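Local coordinates for protein MEM-A1 (Soil metagenome, PDB 6E0S) that probably hydrolyses beta-lactam antibiotics with the help of bound zinc, as a subclass B3 metallo-beta-lactamase from a soil metagenome, at residues A[129-134]-A[201-206]; A[217-222]-A[273-278]; A[32-37]-A[178-183]; A[188-193]-A[226-231]; A[118-123]-A[137-142]. All coordinates share one frame; numbering follows the deposited sequence. Where two conformers were deposited one is given.

Following the chain from its N terminus, the edge strand of the first sheet opens contact 3. Its partner, 178-183, lies on the central strand of the second sheet, with 140 residues between. Contact 5 is nested inside that loop and folds the chain after helix 115-123 back onto it. Contact 1 starts within contact 5 and ends at 201-206, crossing contacts 5, 3 and 4. It joins two loops near the zinc site. Contact 4 joins strand 185-192 to the chain leaving helix 214-226. Contact 2, crossing contact 4, packs that helix on the C-terminal helix. Contacts 1 and 2 touch through Y205, and contacts 3 and 4 share a sheet.

Contact 1 (A[129-134]-A[201-206]); sequences GDPQYG and KPFRYS
The first torsion of F203 swings its ring toward P131: CG stands anti to the backbone N (chi1 -172°). In Y205, CG lies instead beside the backbone N (chi1 -81°), and the phenol reaches the pyrrolidine of the same proline. P131 thus meets two rings in different ways. Its CA sits almost centrally over one face of F203, 3.5 Å from the ring centroid and 9° off the normal. This is a CH-pi contact. The proline and phenylalanine side chains run side by side. P131 CB packs on F203 CE2 at 3.7 Å, and P131 O is 3.3 Å from F203 CB. The Y205 side chain slants across the proline, with its OH 3.5 Å from P131 CG. The two rings also meet. F203 CE2 is 3.9 Å above the plane of Y205, over its centre, while Y205 CD2 lies at the edge of F203, in its plane.

The loop that presents P131 is a type I beta turn from D130 to Y133. D130 OD2 accepts a bond from Q132 N at 2.9 Å through its anti lone pair, which makes an Asx turn. One water bridges the two segments, donating to Y133 O and to K201 O. Y205 OH bonds to G168 O, next to the zinc ligand H169. D130 OD1 bonds to H93, another zinc ligand. The packed loops therefore flank the histidine zinc site of a metallo-beta-lactamase, and D130 is a second-shell residue there.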
# COMPACT_ATOMS: atom_id res chain seq x y z
N GLY A 129 18.89 7.11 -1.99
CA GLY A 129 18.13 8.18 -1.40
C GLY A 129 16.99 7.72 -0.51
O GLY A 129 16.20 8.56 -0.08
N ASP A 130 16.89 6.42 -0.21
CA ASP A 130 15.81 5.98 0.65
C ASP A 130 16.05 6.49 2.05
O ASP A 130 17.19 6.46 2.53
CB ASP A 130 15.70 4.45 0.68
CG ASP A 130 14.32 3.97 1.13
OD1 ASP A 130 13.53 3.52 0.28
OD2 ASP A 130 14.04 4.02 2.34
N PRO A 131 15.00 7.00 2.74
CA PRO A 131 15.18 7.43 4.13
C PRO A 131 15.75 6.32 5.00
O PRO A 131 16.38 6.59 6.02
CB PRO A 131 13.77 7.82 4.58
CG PRO A 131 13.08 8.26 3.30
CD PRO A 131 13.65 7.32 2.21
N GLN A 132 15.54 5.06 4.61
CA GLN A 132 16.04 3.92 5.38
C GLN A 132 17.23 3.26 4.72
O GLN A 132 17.63 2.16 5.13
CB GLN A 132 14.93 2.90 5.63
CG GLN A 132 13.68 3.48 6.26
CD GLN A 132 12.67 2.43 6.68
OE1 GLN A 132 13.05 1.35 7.15
NE2 GLN A 132 11.39 2.74 6.53
N TYR A 133 17.85 3.92 3.73
CA TYR A 133 18.98 3.30 3.03
C TYR A 133 20.06 2.89 4.02
O TYR A 133 20.48 3.67 4.89
CB TYR A 133 19.57 4.24 1.99
CG TYR A 133 20.80 3.65 1.30
CD1 TYR A 133 22.08 4.09 1.61
CD2 TYR A 133 20.66 2.63 0.37
CE1 TYR A 133 23.19 3.53 0.99
CE2 TYR A 133 21.76 2.07 -0.25
CZ TYR A 133 23.01 2.51 0.06
OH TYR A 133 24.09 1.95 -0.56
N GLY A 134 20.52 1.65 3.89
CA GLY A 134 21.48 1.09 4.80
C GLY A 134 20.90 0.02 5.70
O GLY A 134 21.62 -0.91 6.09
N LYS A 201 19.88 5.97 10.27
CA LYS A 201 21.06 6.82 10.34
C LYS A 201 21.91 6.62 9.09
O LYS A 201 22.16 5.48 8.69
CB LYS A 201 21.87 6.50 11.60
CG LYS A 201 21.09 6.70 12.91
CD LYS A 201 21.94 6.35 14.15
CE LYS A 201 21.38 5.15 14.93
NZ LYS A 201 21.80 3.82 14.38
N PRO A 202 22.41 7.70 8.47
CA PRO A 202 22.38 9.07 8.97
C PRO A 202 21.31 9.96 8.35
O PRO A 202 21.49 11.18 8.36
CB PRO A 202 23.76 9.59 8.58
CG PRO A 202 23.98 8.94 7.23
CD PRO A 202 23.25 7.61 7.25
N PHE A 203 20.24 9.38 7.82
CA PHE A 203 19.26 10.17 7.08
C PHE A 203 18.49 11.09 8.04
O PHE A 203 18.12 10.69 9.15
CB PHE A 203 18.28 9.25 6.35
CG PHE A 203 17.35 9.98 5.43
CD1 PHE A 203 17.69 10.19 4.11
CD2 PHE A 203 16.13 10.46 5.88
CE1 PHE A 203 16.83 10.87 3.26
CE2 PHE A 203 15.28 11.15 5.04
CZ PHE A 203 15.64 11.35 3.74
N ARG A 204 18.24 12.32 7.60
CA ARG A 204 17.46 13.28 8.39
C ARG A 204 16.43 13.94 7.49
O ARG A 204 16.79 14.49 6.44
CB ARG A 204 18.37 14.35 9.01
CG ARG A 204 19.37 13.81 10.00
CD ARG A 204 20.42 14.88 10.29
NE ARG A 204 19.82 16.19 10.55
CZ ARG A 204 19.46 16.64 11.75
NH1 ARG A 204 19.63 15.88 12.83
NH2 ARG A 204 18.93 17.84 11.87
N TYR A 205 15.17 13.89 7.91
CA TYR A 205 14.13 14.61 7.17
C TYR A 205 14.36 16.11 7.20
O TYR A 205 13.97 16.81 6.26
CB TYR A 205 12.74 14.26 7.72
CG TYR A 205 12.21 12.94 7.19
CD1 TYR A 205 11.38 12.90 6.07
CD2 TYR A 205 12.56 11.73 7.79
CE1 TYR A 205 10.90 11.71 5.56
CE2 TYR A 205 12.08 10.53 7.29
CZ TYR A 205 11.25 10.52 6.18
OH TYR A 205 10.78 9.31 5.67
N SER A 206 15.00 16.62 8.27
CA SER A 206 15.34 18.04 8.36
C SER A 206 16.21 18.51 7.21
O SER A 206 16.39 19.72 7.04
CB SER A 206 16.08 18.33 9.66
OG SER A 206 15.47 17.70 10.76
O HOH W 1 22.77 3.91 6.49

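Contact 2 (A[217-222]-A[273-278]); sequences DIKKSI and VRLQKK
I218 is the first residue of helix 217-222 to meet the other helix, through L275. I218 CG2 lies 3.9 Å from L275 CD2, and L275 CD1 is nearly as close. The isoleucine and leucine side chains overlap alongside, each pointing past the other. The first torsion of L275 (chi1 170°) turns CG away from its own backbone N and out toward I218.

K219 comes next. Its aliphatic part does the packing: K219 CG is 3.7 Å from L275 CD2, the lysine chain passing roughly perpendicular to the leucine. The lysine then bends at chi3 and chi4, which carries the ammonium toward Q276. The two nitrogens are joined by water. One molecule accepts from K219 NZ at 2.6 Å and from Q276 NE2 at 2.7 Å. This polar link lies on the solvent side, where both residues are exposed.

I222 closes the row one turn after I218. I222 CD1 touches L275 CD2 more loosely, at 4.3 Å. A single leucine methyl is therefore shared by I218, K219 and I222.

The short helical segments run nearly antiparallel, at 161°, with their axes 11.4 Å apart. This is a wide spacing, bridged by long side chains. I222 also packs on A268 and A271 of helix 263-285. L275 touches A197 in the loop after strand 185-192. On another side of helix 214-226, S221 and D217 pack on T166 and P167, in the loop between strands 159-165 and 174-182.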
# COMPACT_ATOMS: atom_id res chain seq x y z
N ASP A 217 7.92 16.46 0.39
CA ASP A 217 7.14 15.31 -0.07
C ASP A 217 6.21 14.77 1.01
O ASP A 217 5.02 14.55 0.77
CB ASP A 217 8.07 14.18 -0.51
CG ASP A 217 8.56 14.32 -1.93
OD1 ASP A 217 8.19 15.28 -2.64
OD2 ASP A 217 9.35 13.43 -2.32
N ILE A 218 6.76 14.46 2.18
CA ILE A 218 5.93 13.79 3.19
C ILE A 218 4.81 14.71 3.67
O ILE A 218 3.68 14.26 3.88
CB ILE A 218 6.78 13.24 4.35
CG1 ILE A 218 6.02 12.14 5.08
CG2 ILE A 218 7.13 14.31 5.35
CD1 ILE A 218 6.98 11.14 5.74
N LYS A 219 5.09 16.00 3.85
CA LYS A 219 4.03 16.94 4.23
C LYS A 219 2.98 17.03 3.15
O LYS A 219 1.77 17.06 3.43
CB LYS A 219 4.62 18.32 4.51
CG LYS A 219 5.51 18.41 5.74
CD LYS A 219 6.15 19.81 5.86
CE LYS A 219 5.13 20.79 6.39
NZ LYS A 219 4.77 20.43 7.82
N LYS A 220 3.40 17.06 1.89
CA LYS A 220 2.40 17.13 0.83
C LYS A 220 1.57 15.85 0.76
O LYS A 220 0.36 15.90 0.53
CB LYS A 220 3.07 17.41 -0.51
CG LYS A 220 2.06 17.71 -1.60
CD LYS A 220 2.70 17.72 -2.97
CE LYS A 220 1.67 18.01 -4.07
NZ LYS A 220 2.03 17.24 -5.31
N SER A 221 2.21 14.69 0.96
CA SER A 221 1.50 13.41 0.92
C SER A 221 0.52 13.30 2.08
O SER A 221 -0.59 12.77 1.91
CB SER A 221 2.48 12.23 0.95
OG SER A 221 3.39 12.33 -0.13
N ILE A 222 0.88 13.83 3.26
CA ILE A 222 -0.06 13.84 4.37
C ILE A 222 -1.31 14.64 4.02
O ILE A 222 -2.44 14.23 4.30
CB ILE A 222 0.64 14.38 5.63
CG1 ILE A 222 1.69 13.36 6.11
CG2 ILE A 222 -0.37 14.76 6.71
CD1 ILE A 222 2.55 13.90 7.21
N VAL A 273 1.52 13.99 13.30
CA VAL A 273 2.08 13.98 14.65
C VAL A 273 3.40 13.23 14.68
O VAL A 273 4.38 13.69 15.29
CB VAL A 273 1.05 13.39 15.63
CG1 VAL A 273 1.69 13.16 17.00
CG2 VAL A 273 -0.13 14.32 15.74
N ARG A 274 3.47 12.08 13.98
CA ARG A 274 4.73 11.33 13.97
C ARG A 274 5.84 12.12 13.30
O ARG A 274 7.01 12.04 13.70
CB ARG A 274 4.54 9.99 13.25
CG ARG A 274 3.80 8.97 14.09
CD ARG A 274 3.73 7.63 13.39
NE ARG A 274 3.35 6.58 14.32
CZ ARG A 274 4.18 5.62 14.71
NH1 ARG A 274 5.42 5.58 14.22
NH2 ARG A 274 3.77 4.70 15.58
N LEU A 275 5.49 12.91 12.29
CA LEU A 275 6.48 13.73 11.62
C LEU A 275 7.02 14.80 12.55
O LEU A 275 8.24 15.03 12.60
CB LEU A 275 5.86 14.36 10.37
CG LEU A 275 6.72 15.41 9.71
CD1 LEU A 275 7.99 14.76 9.19
CD2 LEU A 275 5.96 16.14 8.62
N GLN A 276 6.14 15.45 13.32
CA GLN A 276 6.61 16.45 14.27
C GLN A 276 7.52 15.83 15.32
O GLN A 276 8.55 16.40 15.67
CB GLN A 276 5.41 17.16 14.92
CG GLN A 276 4.63 18.06 13.94
CD GLN A 276 5.55 19.03 13.20
OE1 GLN A 276 6.17 19.91 13.81
NE2 GLN A 276 5.64 18.86 11.89
N LYS A 277 7.16 14.63 15.81
CA LYS A 277 8.04 13.94 16.75
C LYS A 277 9.39 13.61 16.12
O LYS A 277 10.43 13.75 16.77
CB LYS A 277 7.36 12.67 17.27
CG LYS A 277 6.14 12.92 18.13
CD LYS A 277 5.49 11.61 18.55
CE LYS A 277 4.37 11.83 19.55
NZ LYS A 277 3.78 10.52 19.91
N LYS A 278 9.39 13.20 14.85
CA LYS A 278 10.65 12.89 14.17
C LYS A 278 11.52 14.14 14.01
O LYS A 278 12.73 14.11 14.29
CB LYS A 278 10.36 12.23 12.81
CG LYS A 278 11.58 11.84 11.97
CD LYS A 278 12.45 10.85 12.76
CE LYS A 278 13.68 10.41 12.00
NZ LYS A 278 14.60 9.66 12.91
O HOH W 2 6.45 20.29 9.80

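Contact 3 (A[32-37]-A[178-183]); sequences AVFGST and WRATEN
F34 and E182 lie across each other with their flat groups stacked. The ring and carboxylate planes are 19° apart. In this CH-pi contact, E182 CG sits over one face of the F34 ring, 3.8 Å from the centroid and displaced toward the ring's margin. At the ring edge, T181 CA lies 3.9 Å from F34 CE2. A180 CB packs on F34 CD2 at 3.7 Å.

The first torsion of E182 (chi1 61°) places CG between the backbone N and the carbonyl carbon. From there the extended chain carries OE2 to G35. G35 N donates to E182 OE2 at 2.8 Å in an almost straight bond, on the anti side of the carboxylate and slightly out of its plane. E182 OE1 bonds to S255, so both carboxylate oxygens are engaged.

T37 and W178 form the other end of the contact. T37 OG1 lies at the edge of the indole, in its plane, and accepts from W178 NE1 at 2.9 Å. T37 CG2 rests 3.8 Å from W178 CZ2. Between the two ends, a water accepts from S36 N and T181 N.

F34 to T37 is a type II' beta turn. V33 and F34 together face T37 as a classic beta bulge, so this is a bulged hairpin. It joins strands 31-34 and 37-39 at the edge of the seven-stranded sheet, and the contact packs that edge against strand 174-182 of the five-stranded sheet. The strand segments 32-34 and 178-182 cross at 103°. W178 and T37 both pack on V48 and I50 of strand 48-50, while F34 rests on I232 of strand 232-235.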
# COMPACT_ATOMS: atom_id res chain seq x y z
N ALA A 32 -14.21 -10.37 2.43
CA ALA A 32 -14.74 -9.32 1.58
C ALA A 32 -14.78 -8.00 2.34
O ALA A 32 -15.17 -7.97 3.51
CB ALA A 32 -16.14 -9.67 1.11
N VAL A 33 -14.41 -6.91 1.66
CA VAL A 33 -14.45 -5.61 2.30
C VAL A 33 -15.70 -4.89 1.78
O VAL A 33 -16.58 -4.52 2.55
CB VAL A 33 -13.16 -4.80 2.05
CG1 VAL A 33 -13.27 -3.47 2.71
CG2 VAL A 33 -11.95 -5.57 2.64
N PHE A 34 -15.78 -4.73 0.46
CA PHE A 34 -16.91 -4.06 -0.17
C PHE A 34 -16.98 -4.51 -1.63
O PHE A 34 -15.99 -4.39 -2.34
CB PHE A 34 -16.76 -2.55 -0.09
CG PHE A 34 -18.05 -1.81 -0.24
CD1 PHE A 34 -18.81 -1.52 0.88
CD2 PHE A 34 -18.52 -1.44 -1.50
CE1 PHE A 34 -20.02 -0.84 0.77
CE2 PHE A 34 -19.73 -0.75 -1.62
CZ PHE A 34 -20.48 -0.45 -0.48
N GLY A 35 -18.13 -5.03 -2.06
CA GLY A 35 -18.24 -5.40 -3.47
C GLY A 35 -17.22 -6.48 -3.80
O GLY A 35 -17.04 -7.45 -3.05
N SER A 36 -16.48 -6.28 -4.90
CA SER A 36 -15.49 -7.24 -5.39
C SER A 36 -14.09 -7.01 -4.81
O SER A 36 -13.11 -7.59 -5.30
CB SER A 36 -15.43 -7.23 -6.93
OG SER A 36 -14.72 -6.10 -7.45
N THR A 37 -13.99 -6.20 -3.75
CA THR A 37 -12.73 -5.85 -3.11
C THR A 37 -12.55 -6.69 -1.86
O THR A 37 -13.44 -6.73 -0.99
CB THR A 37 -12.68 -4.36 -2.75
OG1 THR A 37 -12.59 -3.60 -3.95
CG2 THR A 37 -11.44 -4.02 -1.89
N TRP A 178 -10.10 3.79 -5.71
CA TRP A 178 -11.07 3.21 -6.64
C TRP A 178 -12.43 3.22 -5.96
O TRP A 178 -12.55 3.52 -4.77
CB TRP A 178 -10.69 1.78 -7.09
CG TRP A 178 -10.70 0.70 -6.01
CD1 TRP A 178 -11.60 -0.31 -5.88
CD2 TRP A 178 -9.74 0.51 -4.96
NE1 TRP A 178 -11.28 -1.11 -4.81
CE2 TRP A 178 -10.14 -0.62 -4.22
CE3 TRP A 178 -8.58 1.20 -4.56
CZ2 TRP A 178 -9.43 -1.08 -3.12
CZ3 TRP A 178 -7.87 0.72 -3.46
CH2 TRP A 178 -8.29 -0.40 -2.76
N ARG A 179 -13.47 2.91 -6.72
CA ARG A 179 -14.81 2.79 -6.17
C ARG A 179 -15.24 1.34 -6.26
O ARG A 179 -15.00 0.68 -7.28
CB ARG A 179 -15.81 3.69 -6.92
CG ARG A 179 -15.56 5.15 -6.64
CD ARG A 179 -16.76 6.04 -7.00
NE ARG A 179 -17.85 5.93 -6.04
CZ ARG A 179 -17.97 6.66 -4.93
NH1 ARG A 179 -17.08 7.59 -4.60
NH2 ARG A 179 -19.00 6.46 -4.14
N ALA A 180 -15.86 0.84 -5.19
CA ALA A 180 -16.45 -0.49 -5.15
C ALA A 180 -17.95 -0.32 -4.98
O ALA A 180 -18.41 0.72 -4.51
CB ALA A 180 -15.86 -1.37 -4.02
N THR A 181 -18.71 -1.34 -5.40
CA THR A 181 -20.17 -1.27 -5.42
C THR A 181 -20.76 -2.59 -4.97
O THR A 181 -20.24 -3.67 -5.29
CB THR A 181 -20.73 -0.92 -6.83
OG1 THR A 181 -20.31 -1.93 -7.77
CG2 THR A 181 -20.24 0.44 -7.32
N GLU A 182 -21.88 -2.51 -4.25
CA GLU A 182 -22.61 -3.72 -3.88
C GLU A 182 -24.01 -3.32 -3.47
O GLU A 182 -24.18 -2.29 -2.83
CB GLU A 182 -21.92 -4.51 -2.74
CG GLU A 182 -21.77 -3.79 -1.43
CD GLU A 182 -21.36 -4.72 -0.26
OE1 GLU A 182 -22.05 -4.73 0.79
OE2 GLU A 182 -20.33 -5.41 -0.37
N ASN A 183 -25.00 -4.11 -3.87
CA ASN A 183 -26.39 -3.94 -3.41
C ASN A 183 -26.91 -2.50 -3.61
O ASN A 183 -27.66 -1.97 -2.78
CB ASN A 183 -26.50 -4.35 -1.93
CG ASN A 183 -27.94 -4.55 -1.46
OD1 ASN A 183 -28.85 -4.81 -2.26
ND2 ASN A 183 -28.15 -4.44 -0.15
O HOH W 3 -17.28 -3.74 -6.25

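Contact 4 (A[188-193]-A[226-231]); sequences AMVYAD and AALDCD
The carboxylate of D229 lies flat against the methyl of A188. A188 CB is 3.5 Å from D229 CG and only slightly farther from both oxygens, so the methyl covers a face of the group. The carboxylate of D231 is met at one oxygen instead. D231 OD2 accepts from A188 N at 2.8 Å in an almost straight bond, on the anti side and 16° out of plane. D231 CG lies beside its own backbone N (chi1 -74°), which turns the carboxylate back toward A188. The return bond, D231 N to A188 O, is weak and bent. D229 OD1 and D231 OD1 both form salt bridges to R261, and this shared arginine would offset the charge of the two neighbouring acids.

These residues complete a beta-alpha-beta crossover. Strand 185-192 leads through helix 214-226 to strand 232-235, its parallel neighbour in the five-stranded sheet. Segment 226-231 is the link from the helix into that last strand.

V190 supplies the apolar half. Its two methyls go to different partners. V190 CG1 packs on L228 CD1 at 3.7 Å. V190 CG2 reaches D229 O at 3.4 Å and the CB of C230 at 4.0 Å. C230 is held by a disulfide to C264 of the C-terminal helix, and V190 touches C264 too. A water donates to M189 O and to D229 O, bridging the two segments.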
# COMPACT_ATOMS: atom_id res chain seq x y z
N ALA A 188 -16.03 4.94 -1.83
CA ALA A 188 -14.70 5.36 -2.24
C ALA A 188 -13.65 4.62 -1.40
O ALA A 188 -13.59 4.79 -0.17
CB ALA A 188 -14.58 6.88 -2.11
N MET A 189 -12.86 3.76 -2.06
CA MET A 189 -11.85 2.92 -1.42
C MET A 189 -10.51 3.62 -1.47
O MET A 189 -10.18 4.25 -2.48
CB MET A 189 -11.75 1.56 -2.14
CG MET A 189 -13.15 0.97 -2.49
SD MET A 189 -14.04 0.51 -0.99
CE MET A 189 -13.08 -0.86 -0.41
N VAL A 190 -9.74 3.53 -0.38
CA VAL A 190 -8.42 4.14 -0.37
C VAL A 190 -7.44 3.12 0.19
O VAL A 190 -7.60 2.69 1.35
CB VAL A 190 -8.36 5.43 0.46
CG1 VAL A 190 -6.91 5.90 0.61
CG2 VAL A 190 -9.26 6.54 -0.15
N TYR A 191 -6.46 2.72 -0.62
CA TYR A 191 -5.30 1.93 -0.15
C TYR A 191 -4.21 2.94 0.15
O TYR A 191 -3.56 3.46 -0.75
CB TYR A 191 -4.83 0.90 -1.18
CG TYR A 191 -3.83 -0.07 -0.57
CD1 TYR A 191 -4.23 -1.36 -0.23
CD2 TYR A 191 -2.49 0.30 -0.35
CE1 TYR A 191 -3.35 -2.27 0.31
CE2 TYR A 191 -1.57 -0.66 0.17
CZ TYR A 191 -2.04 -1.92 0.50
OH TYR A 191 -1.19 -2.88 1.04
N ALA A 192 -4.01 3.25 1.42
CA ALA A 192 -3.11 4.33 1.79
C ALA A 192 -1.71 3.77 2.03
O ALA A 192 -1.54 2.81 2.78
CB ALA A 192 -3.63 5.05 3.04
N ASP A 193 -0.71 4.41 1.42
CA ASP A 193 0.67 4.05 1.68
C ASP A 193 1.06 4.56 3.06
O ASP A 193 0.36 5.38 3.67
CB ASP A 193 1.60 4.65 0.63
CG ASP A 193 3.02 4.04 0.69
OD1 ASP A 193 3.93 4.65 0.10
OD2 ASP A 193 3.20 2.97 1.30
N ALA A 226 -5.17 13.21 3.52
CA ALA A 226 -6.22 13.82 4.32
C ALA A 226 -7.38 14.28 3.46
O ALA A 226 -8.54 14.27 3.92
CB ALA A 226 -5.64 15.02 5.09
N ALA A 227 -7.11 14.70 2.22
CA ALA A 227 -8.15 15.28 1.37
C ALA A 227 -8.88 14.26 0.49
O ALA A 227 -9.79 14.63 -0.25
CB ALA A 227 -7.56 16.38 0.47
N LEU A 228 -8.54 12.98 0.58
CA LEU A 228 -9.09 12.03 -0.38
C LEU A 228 -10.57 11.74 -0.10
O LEU A 228 -11.02 11.72 1.05
CB LEU A 228 -8.31 10.71 -0.32
CG LEU A 228 -6.87 10.72 -0.79
CD1 LEU A 228 -6.30 9.35 -0.50
CD2 LEU A 228 -6.85 11.01 -2.29
N ASP A 229 -11.32 11.49 -1.18
CA ASP A 229 -12.63 10.85 -1.08
C ASP A 229 -12.43 9.48 -0.43
O ASP A 229 -11.85 8.58 -1.04
CB ASP A 229 -13.28 10.74 -2.47
CG ASP A 229 -14.77 10.39 -2.42
OD1 ASP A 229 -15.37 10.32 -1.31
OD2 ASP A 229 -15.34 10.18 -3.52
N CYS A 230 -12.87 9.32 0.83
CA CYS A 230 -12.41 8.18 1.63
C CYS A 230 -13.56 7.56 2.41
O CYS A 230 -13.77 7.88 3.58
CB CYS A 230 -11.29 8.65 2.55
SG CYS A 230 -10.60 7.41 3.65
N ASP A 231 -14.30 6.65 1.77
CA ASP A 231 -15.31 5.91 2.52
C ASP A 231 -14.70 4.76 3.30
O ASP A 231 -15.05 4.54 4.47
CB ASP A 231 -16.38 5.37 1.58
CG ASP A 231 -17.31 6.45 1.08
OD1 ASP A 231 -17.70 7.31 1.91
OD2 ASP A 231 -17.60 6.47 -0.13
O HOH W 4 -11.24 6.94 -3.15

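Contact 5 (A[118-123]-A[137-142]); sequences EKVLRS and PPMTPV
L121 and V142 make the close part of this contact through their backbones. V142 N donates to L121 O at 3.0 Å, tilted 24° from the carbonyl plane. This pins the returning chain to the last turn of helix 115-123. R122 CA points its hydrogen at V142 O almost in line, at 3.5 Å. P141 presses CB on R122 O at 3.3 Å and turns CG to S123 O. M139 adds the apolar part. The bend at its chi3 (-66°) folds M139 CE back toward the helix, where it meets V120 CG1 at 3.9 Å and L121 CD2 at 4.1 Å. The methionine lies roughly perpendicular to V120.

The other side is wet. Four waters bridge the two segments here. One donates to L121 O and T140 O, so L121 O takes both a backbone bond and a water. Another donates to S123 O and M139 O. Two more donate to V142 O. One of these also donates to R122 O, and the other accepts from R122 NE at the edge of the guanidinium. In one conformer of E118, R122 NE lies 3.3 Å from E118 OE2, a doubtful pairing by charge only.

M139 and L121 both rest on A97 of helix 94-97. V142 packs on I100 and Q104 of helix 100-107, and V142 and L121 share V111 of strand 110-114.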
# COMPACT_ATOMS: atom_id res chain seq x y z
N GLU A 118 9.30 1.91 -9.38
CA GLU A 118 9.56 0.91 -10.41
C GLU A 118 11.05 0.60 -10.51
O GLU A 118 11.42 -0.55 -10.76
CB GLU A 118 9.01 1.39 -11.76
CG GLU A 118 8.91 0.28 -12.80
CD GLU A 118 10.19 0.08 -13.59
OE1 GLU A 118 11.05 0.98 -13.54
OE2 GLU A 118 10.35 -0.98 -14.24
N LYS A 119 11.91 1.61 -10.31
CA LYS A 119 13.35 1.39 -10.45
C LYS A 119 13.85 0.42 -9.40
O LYS A 119 14.66 -0.46 -9.71
CB LYS A 119 14.10 2.71 -10.33
CG LYS A 119 13.95 3.59 -11.54
CD LYS A 119 14.83 4.81 -11.44
CE LYS A 119 14.25 5.82 -10.48
NZ LYS A 119 14.46 7.21 -10.99
N VAL A 120 13.39 0.58 -8.16
CA VAL A 120 13.78 -0.35 -7.10
C VAL A 120 13.19 -1.73 -7.34
O VAL A 120 13.84 -2.75 -7.08
CB VAL A 120 13.35 0.21 -5.73
CG1 VAL A 120 13.60 -0.84 -4.60
CG2 VAL A 120 14.14 1.46 -5.44
N LEU A 121 11.92 -1.80 -7.76
CA LEU A 121 11.34 -3.12 -7.96
C LEU A 121 12.10 -3.89 -9.02
O LEU A 121 12.33 -5.09 -8.89
CB LEU A 121 9.86 -3.01 -8.35
CG LEU A 121 8.95 -2.35 -7.31
CD1 LEU A 121 7.50 -2.55 -7.67
CD2 LEU A 121 9.24 -2.88 -5.90
N ARG A 122 12.49 -3.21 -10.09
CA ARG A 122 13.16 -3.90 -11.19
C ARG A 122 14.52 -4.44 -10.78
O ARG A 122 14.93 -5.53 -11.21
CB ARG A 122 13.29 -2.93 -12.36
CG ARG A 122 13.29 -3.56 -13.71
CD ARG A 122 13.22 -2.49 -14.77
NE ARG A 122 12.47 -2.91 -15.94
CZ ARG A 122 12.52 -2.27 -17.11
NH1 ARG A 122 13.28 -1.19 -17.23
NH2 ARG A 122 11.81 -2.70 -18.14
N SER A 123 15.27 -3.68 -9.97
CA SER A 123 16.60 -4.10 -9.55
C SER A 123 16.61 -4.88 -8.24
O SER A 123 17.58 -5.61 -7.97
CB SER A 123 17.52 -2.89 -9.39
OG SER A 123 17.14 -2.15 -8.24
N PRO A 137 16.80 -4.57 3.35
CA PRO A 137 17.29 -5.77 2.67
C PRO A 137 17.05 -5.67 1.18
O PRO A 137 16.11 -4.99 0.73
CB PRO A 137 16.44 -6.90 3.29
CG PRO A 137 15.84 -6.33 4.49
CD PRO A 137 15.68 -4.86 4.24
N PRO A 138 17.83 -6.37 0.37
CA PRO A 138 17.52 -6.45 -1.06
C PRO A 138 16.29 -7.30 -1.28
O PRO A 138 15.91 -8.12 -0.42
CB PRO A 138 18.76 -7.10 -1.67
CG PRO A 138 19.33 -7.94 -0.52
CD PRO A 138 19.02 -7.16 0.74
N MET A 139 15.66 -7.11 -2.44
CA MET A 139 14.57 -7.97 -2.87
C MET A 139 14.95 -8.68 -4.16
O MET A 139 15.88 -8.26 -4.86
CB MET A 139 13.29 -7.15 -3.09
CG MET A 139 12.76 -6.46 -1.83
SD MET A 139 11.30 -5.43 -2.14
CE MET A 139 12.00 -4.15 -3.21
N THR A 140 14.24 -9.76 -4.46
CA THR A 140 14.40 -10.44 -5.74
C THR A 140 13.93 -9.51 -6.86
O THR A 140 12.83 -8.98 -6.79
CB THR A 140 13.59 -11.73 -5.81
OG1 THR A 140 14.02 -12.61 -4.78
CG2 THR A 140 13.83 -12.43 -7.16
N PRO A 141 14.74 -9.29 -7.90
CA PRO A 141 14.31 -8.42 -9.00
C PRO A 141 12.98 -8.88 -9.58
O PRO A 141 12.69 -10.07 -9.64
CB PRO A 141 15.44 -8.56 -10.02
CG PRO A 141 16.63 -8.94 -9.20
CD PRO A 141 16.10 -9.82 -8.11
N VAL A 142 12.18 -7.90 -10.01
CA VAL A 142 10.84 -8.13 -10.55
C VAL A 142 10.87 -7.75 -12.02
O VAL A 142 11.33 -6.66 -12.37
CB VAL A 142 9.77 -7.32 -9.81
CG1 VAL A 142 8.40 -7.44 -10.55
CG2 VAL A 142 9.64 -7.79 -8.37
O HOH W 5 12.51 -6.14 -6.31
O HOH W 6 14.08 -6.89 -13.39
O HOH W 7 10.83 -5.26 -14.83
O HOH W 8 18.49 -7.25 -5.68